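Local structure of Hpr(Ser) kinase (Coxiella burnetii, 3TQF) at residues L32-H41 against N140-L148; H96-M107 against V128-H136. The protein probably binds ATP and acts as a kinase and phosphatase that adds phosphate to, and removes it from, a serine of the carrier protein HPr. All coordinates share one frame; numbering follows the deposited sequence.

Interaction 1 (L32-H41 against N140-L148); sequences LSLALIDRGH and NLPLLIETL
R39 and H41, just past the end of helix 29-38, both bind the carboxylate of E146, on helix 141-165. R39 grips it side-on: NE donates to E146 OE1 at 3.2 Å and NH2 to E146 OE2 at 2.7 Å, forming a salt bridge in which both oxygens are met from above the carboxylate plane. The guanidinium and carboxylate planes stand 58° apart. H41 NE2 adds a 2.7 Å bond to E146 OE1 through that oxygen's anti lone pair, with the ring turned almost square to the carboxylate. OE1 thus accepts twice, and three N-H groups fix the rotation of a buried acid; the nearby positive charge would be expected to favour its ionised form. CG of E146 anti to N (chi1 173°) and the chain extended beyond it carry the carboxylate out to R39 and H41. The R39 chain bends at chi2 and chi3, which lays one guanidinium face against L143, and NH1 forms a salt bridge with D38 of the second subunit.

Deeper in, the ring of P142 sits on A35 and L32, with L32 CD1 3.7 Å from P142 CA. The other branch, L32 CD2, reaches I145 CG1 at 4.0 Å and also meets L141. L36 CD2 lies beside P142 O. G40 ends the first helix in a Schellman motif. This is helix-helix packing on a sheet: helix 29-38, which follows the probable P-loop, crosses the start of helix 141-165 at -71°, with L32 and I145 resting on strand 92-102 and L36 on strand 10-14.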
loop_
_atom_site.group_PDB
_atom_site.type_symbol
_atom_site.label_atom_id
_atom_site.label_comp_id
_atom_site.label_asym_id
_atom_site.label_seq_id
_atom_site.Cartn_x
_atom_site.Cartn_y
_atom_site.Cartn_z
ATOM N N LEU A 32 -7.316 1.587 -8.126
ATOM C CA LEU A 32 -6.045 2.200 -8.509
ATOM C C LEU A 32 -6.166 3.716 -8.624
ATOM O O LEU A 32 -5.270 4.443 -8.184
ATOM C CB LEU A 32 -5.530 1.616 -9.826
ATOM C CG LEU A 32 -4.233 2.196 -10.395
ATOM C CD1 LEU A 32 -3.127 2.184 -9.355
ATOM C CD2 LEU A 32 -3.817 1.425 -11.646
ATOM N N SER A 33 -7.262 4.191 -9.215
ATOM C CA SER A 33 -7.510 5.632 -9.311
ATOM C C SER A 33 -7.501 6.257 -7.923
ATOM O O SER A 33 -6.768 7.210 -7.679
ATOM C CB SER A 33 -8.841 5.927 -10.008
ATOM O OG SER A 33 -8.770 5.657 -11.400
ATOM N N LEU A 34 -8.292 5.696 -7.015
ATOM C CA LEU A 34 -8.362 6.184 -5.642
ATOM C C LEU A 34 -6.972 6.267 -5.014
ATOM O O LEU A 34 -6.595 7.301 -4.470
ATOM C CB LEU A 34 -9.268 5.283 -4.789
ATOM C CG LEU A 34 -9.662 5.816 -3.400
ATOM C CD1 LEU A 34 -10.463 7.099 -3.514
ATOM C CD2 LEU A 34 -10.445 4.774 -2.607
ATOM N N ALA A 35 -6.210 5.181 -5.101
ATOM C CA ALA A 35 -4.861 5.136 -4.532
ATOM C C ALA A 35 -3.955 6.214 -5.134
ATOM O O ALA A 35 -3.206 6.868 -4.413
ATOM C CB ALA A 35 -4.249 3.764 -4.720
ATOM N N LEU A 36 -4.039 6.405 -6.449
ATOM C CA LEU A 36 -3.284 7.463 -7.110
ATOM C C LEU A 36 -3.714 8.858 -6.641
ATOM O O LEU A 36 -2.867 9.734 -6.465
ATOM C CB LEU A 36 -3.404 7.339 -8.629
ATOM C CG LEU A 36 -2.627 6.163 -9.233
ATOM C CD1 LEU A 36 -3.077 5.898 -10.653
ATOM C CD2 LEU A 36 -1.131 6.421 -9.191
ATOM N N ILE A 37 -5.015 9.063 -6.423
ATOM C CA ILE A 37 -5.504 10.330 -5.855
ATOM C C ILE A 37 -4.885 10.558 -4.472
ATOM O O ILE A 37 -4.506 11.675 -4.131
ATOM C CB ILE A 37 -7.064 10.381 -5.710
ATOM C CG1 ILE A 37 -7.783 10.145 -7.044
ATOM C CG2 ILE A 37 -7.510 11.725 -5.130
ATOM C CD1 ILE A 37 -7.279 10.995 -8.183
ATOM N N ASP A 38 -4.787 9.483 -3.693
ATOM C CA ASP A 38 -4.244 9.522 -2.332
ATOM C C ASP A 38 -2.755 9.848 -2.320
ATOM O O ASP A 38 -2.248 10.386 -1.343
ATOM C CB ASP A 38 -4.499 8.179 -1.630
ATOM C CG ASP A 38 -4.072 8.181 -0.172
ATOM O OD1 ASP A 38 -4.575 9.022 0.604
ATOM O OD2 ASP A 38 -3.238 7.329 0.200
ATOM N N ARG A 39 -2.058 9.537 -3.411
ATOM C CA ARG A 39 -0.643 9.906 -3.542
ATOM C C ARG A 39 -0.447 11.332 -4.057
ATOM O O ARG A 39 0.681 11.751 -4.256
ATOM C CB ARG A 39 0.116 8.946 -4.461
ATOM C CG ARG A 39 -0.274 7.477 -4.335
ATOM C CD ARG A 39 0.874 6.551 -4.012
ATOM N NE ARG A 39 2.181 7.021 -4.450
ATOM C CZ ARG A 39 3.322 6.660 -3.868
ATOM N NH1 ARG A 39 3.325 5.812 -2.842
ATOM N NH2 ARG A 39 4.468 7.149 -4.311
ATOM N N GLY A 40 -1.531 12.068 -4.284
ATOM C CA GLY A 40 -1.450 13.479 -4.673
ATOM C C GLY A 40 -1.696 13.754 -6.149
ATOM O O GLY A 40 -1.499 14.881 -6.608
ATOM N N HIS A 41 -2.131 12.739 -6.892
ATOM C CA HIS A 41 -2.417 12.892 -8.315
ATOM C C HIS A 41 -3.872 13.304 -8.490
ATOM O O HIS A 41 -4.566 13.542 -7.501
ATOM C CB HIS A 41 -2.093 11.602 -9.069
ATOM C CG HIS A 41 -0.688 11.130 -8.853
ATOM N ND1 HIS A 41 0.407 11.942 -9.058
ATOM C CD2 HIS A 41 -0.201 9.945 -8.422
ATOM C CE1 HIS A 41 1.508 11.273 -8.773
ATOM N NE2 HIS A 41 1.167 10.059 -8.385
ATOM N N ASN A 140 2.142 -3.127 -4.544
ATOM C CA ASN A 140 1.994 -1.679 -4.492
ATOM C C ASN A 140 1.859 -1.106 -5.894
ATOM O O ASN A 140 2.642 -0.258 -6.314
ATOM C CB ASN A 140 3.153 -1.033 -3.716
ATOM C CG ASN A 140 2.732 0.238 -2.966
ATOM O OD1 ASN A 140 1.942 1.060 -3.467
ATOM N ND2 ASN A 140 3.262 0.399 -1.752
ATOM N N LEU A 141 0.829 -1.570 -6.597
ATOM C CA LEU A 141 0.524 -1.128 -7.962
ATOM C C LEU A 141 0.455 0.398 -8.140
ATOM O O LEU A 141 0.900 0.907 -9.162
ATOM C CB LEU A 141 -0.780 -1.775 -8.444
ATOM C CG LEU A 141 -1.240 -1.488 -9.875
ATOM C CD1 LEU A 141 -0.214 -1.944 -10.890
ATOM C CD2 LEU A 141 -2.580 -2.160 -10.132
ATOM N N PRO A 142 -0.102 1.132 -7.160
ATOM C CA PRO A 142 -0.107 2.589 -7.315
ATOM C C PRO A 142 1.290 3.165 -7.457
ATOM O O PRO A 142 1.523 4.013 -8.322
ATOM C CB PRO A 142 -0.753 3.079 -6.020
ATOM C CG PRO A 142 -1.601 1.952 -5.580
ATOM C CD PRO A 142 -0.852 0.715 -5.962
ATOM N N LEU A 143 2.215 2.697 -6.623
ATOM C CA LEU A 143 3.596 3.161 -6.684
ATOM C C LEU A 143 4.231 2.745 -8.005
ATOM O O LEU A 143 5.017 3.491 -8.575
ATOM C CB LEU A 143 4.406 2.609 -5.509
ATOM C CG LEU A 143 5.888 2.985 -5.455
ATOM C CD1 LEU A 143 6.064 4.462 -5.184
ATOM C CD2 LEU A 143 6.599 2.159 -4.406
ATOM N N LEU A 144 3.887 1.556 -8.486
ATOM C CA LEU A 144 4.459 1.048 -9.723
ATOM C C LEU A 144 4.012 1.875 -10.916
ATOM O O LEU A 144 4.824 2.256 -11.756
ATOM C CB LEU A 144 4.085 -0.424 -9.923
ATOM C CG LEU A 144 4.592 -1.398 -8.846
ATOM C CD1 LEU A 144 4.322 -2.833 -9.260
ATOM C CD2 LEU A 144 6.061 -1.188 -8.564
ATOM N N ILE A 145 2.718 2.167 -10.969
ATOM C CA ILE A 145 2.140 2.974 -12.041
ATOM C C ILE A 145 2.641 4.414 -11.986
ATOM O O ILE A 145 2.919 5.014 -13.016
ATOM C CB ILE A 145 0.605 2.944 -11.976
ATOM C CG1 ILE A 145 0.094 1.537 -12.305
ATOM C CG2 ILE A 145 -0.010 3.967 -12.938
ATOM C CD1 ILE A 145 0.281 1.131 -13.749
ATOM N N GLU A 146 2.768 4.967 -10.788
ATOM C CA GLU A 146 3.346 6.305 -10.632
ATOM C C GLU A 146 4.780 6.340 -11.140
ATOM O O GLU A 146 5.184 7.284 -11.807
ATOM C CB GLU A 146 3.307 6.749 -9.165
ATOM C CG GLU A 146 4.045 8.057 -8.887
ATOM C CD GLU A 146 4.085 8.396 -7.419
ATOM O OE1 GLU A 146 3.085 8.916 -6.892
ATOM O OE2 GLU A 146 5.123 8.140 -6.783
ATOM N N THR A 147 5.544 5.306 -10.811
ATOM C CA THR A 147 6.941 5.204 -11.233
ATOM C C THR A 147 7.047 5.001 -12.746
ATOM O O THR A 147 7.918 5.582 -13.392
ATOM C CB THR A 147 7.654 4.056 -10.501
ATOM O OG1 THR A 147 7.478 4.218 -9.089
ATOM C CG2 THR A 147 9.136 4.053 -10.817
ATOM N N LEU A 148 6.152 4.183 -13.298
ATOM C CA LEU A 148 6.087 3.957 -14.741
ATOM C C LEU A 148 5.835 5.253 -15.498
ATOM O O LEU A 148 6.415 5.474 -16.563
ATOM C CB LEU A 148 4.968 2.976 -15.069
ATOM C CG LEU A 148 4.877 2.488 -16.511
ATOM C CD1 LEU A 148 5.972 1.474 -16.807
ATOM C CD2 LEU A 148 3.509 1.888 -16.760
#

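Interaction 2 (H96-M107 against V128-H136); sequences HLSISLVKPEKM and VPKILFPIH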
loop_
_atom_site.group_PDB
_atom_site.type_symbol
_atom_site.label_atom_id
_atom_site.label_comp_id
_atom_site.label_asym_id
_atom_site.label_seq_id
_atom_site.Cartn_x
_atom_site.Cartn_y
_atom_site.Cartn_z
ATOM N N HIS A 96 -1.399 11.956 -22.817
ATOM C CA HIS A 96 0.024 11.719 -23.085
ATOM C C HIS A 96 0.382 10.236 -23.180
ATOM O O HIS A 96 1.244 9.850 -23.974
ATOM C CB HIS A 96 0.875 12.369 -21.993
ATOM C CG HIS A 96 0.849 13.862 -22.023
ATOM N ND1 HIS A 96 1.798 14.606 -22.688
ATOM C CD2 HIS A 96 -0.014 14.752 -21.479
ATOM C CE1 HIS A 96 1.520 15.892 -22.553
ATOM N NE2 HIS A 96 0.425 16.007 -21.823
ATOM N N LEU A 97 -0.267 9.414 -22.362
ATOM C CA LEU A 97 0.094 8.013 -22.240
ATOM C C LEU A 97 -1.148 7.166 -22.042
ATOM O O LEU A 97 -2.132 7.617 -21.457
ATOM C CB LEU A 97 1.041 7.832 -21.053
ATOM C CG LEU A 97 1.522 6.428 -20.679
ATOM C CD1 LEU A 97 2.490 5.889 -21.714
ATOM C CD2 LEU A 97 2.166 6.464 -19.300
ATOM N N SER A 98 -1.086 5.934 -22.535
ATOM C CA SER A 98 -2.145 4.956 -22.359
ATOM C C SER A 98 -1.539 3.702 -21.747
ATOM O O SER A 98 -0.708 3.059 -22.370
ATOM C CB SER A 98 -2.771 4.634 -23.712
ATOM O OG SER A 98 -3.522 3.434 -23.665
ATOM N N ILE A 99 -1.935 3.366 -20.526
ATOM C CA ILE A 99 -1.462 2.146 -19.879
ATOM C C ILE A 99 -2.560 1.095 -19.908
ATOM O O ILE A 99 -3.700 1.361 -19.541
ATOM C CB ILE A 99 -1.032 2.386 -18.422
ATOM C CG1 ILE A 99 0.125 3.384 -18.361
ATOM C CG2 ILE A 99 -0.614 1.076 -17.766
ATOM C CD1 ILE A 99 0.466 3.817 -16.961
ATOM N N SER A 100 -2.197 -0.101 -20.353
ATOM C CA SER A 100 -3.118 -1.221 -20.457
ATOM C C SER A 100 -2.685 -2.292 -19.463
ATOM O O SER A 100 -1.656 -2.935 -19.658
ATOM C CB SER A 100 -3.103 -1.769 -21.882
ATOM O OG SER A 100 -4.085 -2.769 -22.050
ATOM N N LEU A 101 -3.467 -2.463 -18.395
ATOM C CA LEU A 101 -3.151 -3.420 -17.336
ATOM C C LEU A 101 -3.496 -4.818 -17.800
ATOM O O LEU A 101 -4.646 -5.095 -18.113
ATOM C CB LEU A 101 -3.940 -3.102 -16.067
ATOM C CG LEU A 101 -3.709 -1.737 -15.411
ATOM C CD1 LEU A 101 -4.680 -1.555 -14.266
ATOM C CD2 LEU A 101 -2.272 -1.589 -14.931
ATOM N N VAL A 102 -2.495 -5.694 -17.832
ATOM C CA VAL A 102 -2.636 -7.035 -18.390
ATOM C C VAL A 102 -2.311 -8.085 -17.341
ATOM O O VAL A 102 -1.435 -7.877 -16.506
ATOM C CB VAL A 102 -1.683 -7.230 -19.583
ATOM C CG1 VAL A 102 -1.781 -8.649 -20.134
ATOM C CG2 VAL A 102 -1.986 -6.210 -20.668
ATOM N N LYS A 103 -3.020 -9.210 -17.388
ATOM C CA LYS A 103 -2.750 -10.329 -16.491
ATOM C C LYS A 103 -1.434 -10.957 -16.937
ATOM O O LYS A 103 -1.236 -11.181 -18.132
ATOM C CB LYS A 103 -3.865 -11.376 -16.552
ATOM C CG LYS A 103 -5.281 -10.851 -16.266
ATOM C CD LYS A 103 -5.687 -10.993 -14.808
ATOM C CE LYS A 103 -7.186 -10.754 -14.635
ATOM N NZ LYS A 103 -8.009 -11.901 -15.118
ATOM N N PRO A 104 -0.527 -11.240 -15.988
ATOM C CA PRO A 104 0.784 -11.796 -16.315
ATOM C C PRO A 104 0.765 -12.941 -17.324
ATOM O O PRO A 104 1.634 -12.998 -18.190
ATOM C CB PRO A 104 1.290 -12.285 -14.962
ATOM C CG PRO A 104 0.692 -11.344 -13.992
ATOM C CD PRO A 104 -0.643 -10.944 -14.549
ATOM N N GLU A 105 -0.220 -13.832 -17.215
ATOM C CA GLU A 105 -0.294 -15.020 -18.081
ATOM C C GLU A 105 -0.555 -14.645 -19.545
ATOM O O GLU A 105 -0.108 -15.344 -20.456
ATOM C CB GLU A 105 -1.386 -16.004 -17.624
ATOM C CG GLU A 105 -1.659 -16.060 -16.125
ATOM C CD GLU A 105 -2.747 -15.082 -15.695
ATOM O OE1 GLU A 105 -3.912 -15.268 -16.114
ATOM O OE2 GLU A 105 -2.435 -14.127 -14.949
ATOM N N LYS A 106 -1.283 -13.546 -19.756
ATOM C CA LYS A 106 -1.675 -13.097 -21.095
ATOM C C LYS A 106 -0.695 -12.074 -21.671
ATOM O O LYS A 106 -0.892 -11.559 -22.773
ATOM C CB LYS A 106 -3.087 -12.502 -21.046
ATOM C CG LYS A 106 -4.158 -13.501 -20.591
ATOM C CD LYS A 106 -5.404 -12.809 -20.037
ATOM C CE LYS A 106 -6.275 -13.786 -19.257
ATOM N NZ LYS A 106 -7.512 -13.136 -18.744
HETATM N N MSE A 107 0.367 -11.796 -20.921
HETATM C CA MSE A 107 1.363 -10.807 -21.304
HETATM C C MSE A 107 2.252 -11.353 -22.424
HETATM O O MSE A 107 2.773 -12.459 -22.303
HETATM C CB MSE A 107 2.219 -10.472 -20.084
HETATM C CG MSE A 107 3.117 -9.280 -20.258
HETATM SE SE MSE A 107 2.232 -7.576 -19.949
HETATM C CE MSE A 107 3.811 -6.495 -20.307
ATOM N N VAL A 128 -0.633 7.768 -29.559
ATOM C CA VAL A 128 -0.408 7.844 -28.129
ATOM C C VAL A 128 0.422 6.627 -27.709
ATOM O O VAL A 128 0.048 5.491 -28.003
ATOM C CB VAL A 128 -1.735 7.863 -27.362
ATOM C CG1 VAL A 128 -1.481 7.854 -25.860
ATOM C CG2 VAL A 128 -2.558 9.077 -27.768
ATOM N N PRO A 129 1.567 6.858 -27.044
ATOM C CA PRO A 129 2.356 5.733 -26.549
ATOM C C PRO A 129 1.545 4.864 -25.600
ATOM O O PRO A 129 0.746 5.382 -24.820
ATOM C CB PRO A 129 3.514 6.402 -25.804
ATOM C CG PRO A 129 3.605 7.775 -26.358
ATOM C CD PRO A 129 2.249 8.151 -26.856
ATOM N N LYS A 130 1.751 3.554 -25.679
ATOM C CA LYS A 130 0.961 2.593 -24.922
ATOM C C LYS A 130 1.878 1.583 -24.255
ATOM O O LYS A 130 2.742 1.011 -24.908
ATOM C CB LYS A 130 -0.008 1.866 -25.853
ATOM C CG LYS A 130 -1.071 1.048 -25.154
ATOM C CD LYS A 130 -1.623 -0.019 -26.084
ATOM C CE LYS A 130 -3.011 -0.487 -25.666
ATOM N NZ LYS A 130 -3.796 -0.996 -26.834
ATOM N N ILE A 131 1.687 1.368 -22.959
ATOM C CA ILE A 131 2.470 0.389 -22.222
ATOM C C ILE A 131 1.566 -0.756 -21.812
ATOM O O ILE A 131 0.458 -0.534 -21.355
ATOM C CB ILE A 131 3.110 1.008 -20.960
ATOM C CG1 ILE A 131 4.031 2.170 -21.348
ATOM C CG2 ILE A 131 3.886 -0.051 -20.178
ATOM C CD1 ILE A 131 4.714 2.831 -20.178
ATOM N N LEU A 132 2.038 -1.980 -22.004
ATOM C CA LEU A 132 1.373 -3.161 -21.465
ATOM C C LEU A 132 2.014 -3.466 -20.121
ATOM O O LEU A 132 3.187 -3.816 -20.066
ATOM C CB LEU A 132 1.532 -4.362 -22.410
ATOM C CG LEU A 132 1.011 -4.236 -23.848
ATOM C CD1 LEU A 132 1.084 -5.582 -24.534
ATOM C CD2 LEU A 132 -0.408 -3.708 -23.909
ATOM N N PHE A 133 1.259 -3.315 -19.038
ATOM C CA PHE A 133 1.804 -3.515 -17.699
ATOM C C PHE A 133 1.222 -4.745 -17.016
ATOM O O PHE A 133 0.010 -4.846 -16.868
ATOM C CB PHE A 133 1.565 -2.290 -16.821
ATOM C CG PHE A 133 2.373 -2.304 -15.559
ATOM C CD1 PHE A 133 1.818 -2.729 -14.367
ATOM C CD2 PHE A 133 3.706 -1.935 -15.577
ATOM C CE1 PHE A 133 2.565 -2.760 -13.214
ATOM C CE2 PHE A 133 4.462 -1.967 -14.425
ATOM C CZ PHE A 133 3.891 -2.380 -13.242
ATOM N N PRO A 134 2.092 -5.676 -16.578
ATOM C CA PRO A 134 1.638 -6.880 -15.895
ATOM C C PRO A 134 1.147 -6.580 -14.488
ATOM O O PRO A 134 1.839 -5.908 -13.728
ATOM C CB PRO A 134 2.892 -7.742 -15.842
ATOM C CG PRO A 134 3.999 -6.780 -15.819
ATOM C CD PRO A 134 3.563 -5.614 -16.643
ATOM N N ILE A 135 -0.036 -7.085 -14.151
ATOM C CA ILE A 135 -0.651 -6.810 -12.860
ATOM C C ILE A 135 -0.510 -8.002 -11.916
ATOM O O ILE A 135 -1.128 -9.042 -12.123
ATOM C CB ILE A 135 -2.142 -6.421 -13.020
ATOM C CG1 ILE A 135 -2.756 -6.054 -11.667
ATOM C CG2 ILE A 135 -2.940 -7.546 -13.674
ATOM C CD1 ILE A 135 -3.982 -5.141 -11.783
ATOM N N HIS A 136 0.321 -7.843 -10.891
ATOM C CA HIS A 136 0.429 -8.820 -9.811
ATOM C C HIS A 136 -0.309 -8.259 -8.602
ATOM O O HIS A 136 -0.209 -7.062 -8.328
ATOM C CB HIS A 136 1.890 -9.062 -9.448
ATOM C CG HIS A 136 2.712 -9.611 -10.572
ATOM N ND1 HIS A 136 2.834 -10.963 -10.816
ATOM C CD2 HIS A 136 3.466 -8.991 -11.511
ATOM C CE1 HIS A 136 3.621 -11.151 -11.859
ATOM N NE2 HIS A 136 4.017 -9.971 -12.301
#
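S98, S100 and V102 share one face of a parallel strand pair with K130, L132 and P134, while I99 and L101 line the other with I131 and F133. Six backbone bonds hold the register, among them S100 N to I131 O and V102 N to F133 O, both nearly straight at the hydrogen.

On the first face, K130 is extended from CG onward and runs alongside the neighbouring strand, bringing CE to 4.0 Å from S100 CB. L132 CD2 meets S100 CB at 3.9 Å. On the other face, L97 starts out pointing away, but with CG anti to N (chi1 177°) its CD1 returns to I131 CG1 at 4.0 Å. The side chains of I99 and F133 lie side by side, pointing the same way, with I99 CG2 4.1 Å from F133 CB; L101 CD2 approaches the F133 ring obliquely.

Past the strand ends, with CG1 of I135 anti to N (chi1 -177°), CG2 falls between N and the carbonyl carbon and comes close to V102 O. P104 places CG over one face of the H136 imidazole, a CH-pi contact 3.9 Å from the centroid. Selenomethionine M107 lies near L132 and P134, though the placement of its end is doubtful.

Strand 17-23 flanks strand 92-102, and strand 117-123 pairs antiparallel with strand 126-134. Helix 141-165 packs on the I99 and I131 face through L148, and L101 touches I27 in what is probably the P-loop.

How the interactions relate
From the N terminus, the chain passes through helix 29-38 and the turn to H41, then makes strand 92-102, strand 126-134 and finally helix 141-165. Interaction 2 closes a short loop, with 20 residues between its segments, and is nested inside the much longer loop that interaction 1 closes. The two are joined directly: helix 141-165 follows strand 126-134 and turns back over the sheet, where L148 CD2 packs on I99 CD1 at 3.6 Å and L141 CD1 on F133 CE1 at 3.7 Å. One helix therefore ties the parallel strands of interaction 2 to the helix after the probable P-loop, and both contacts also touch the second subunit.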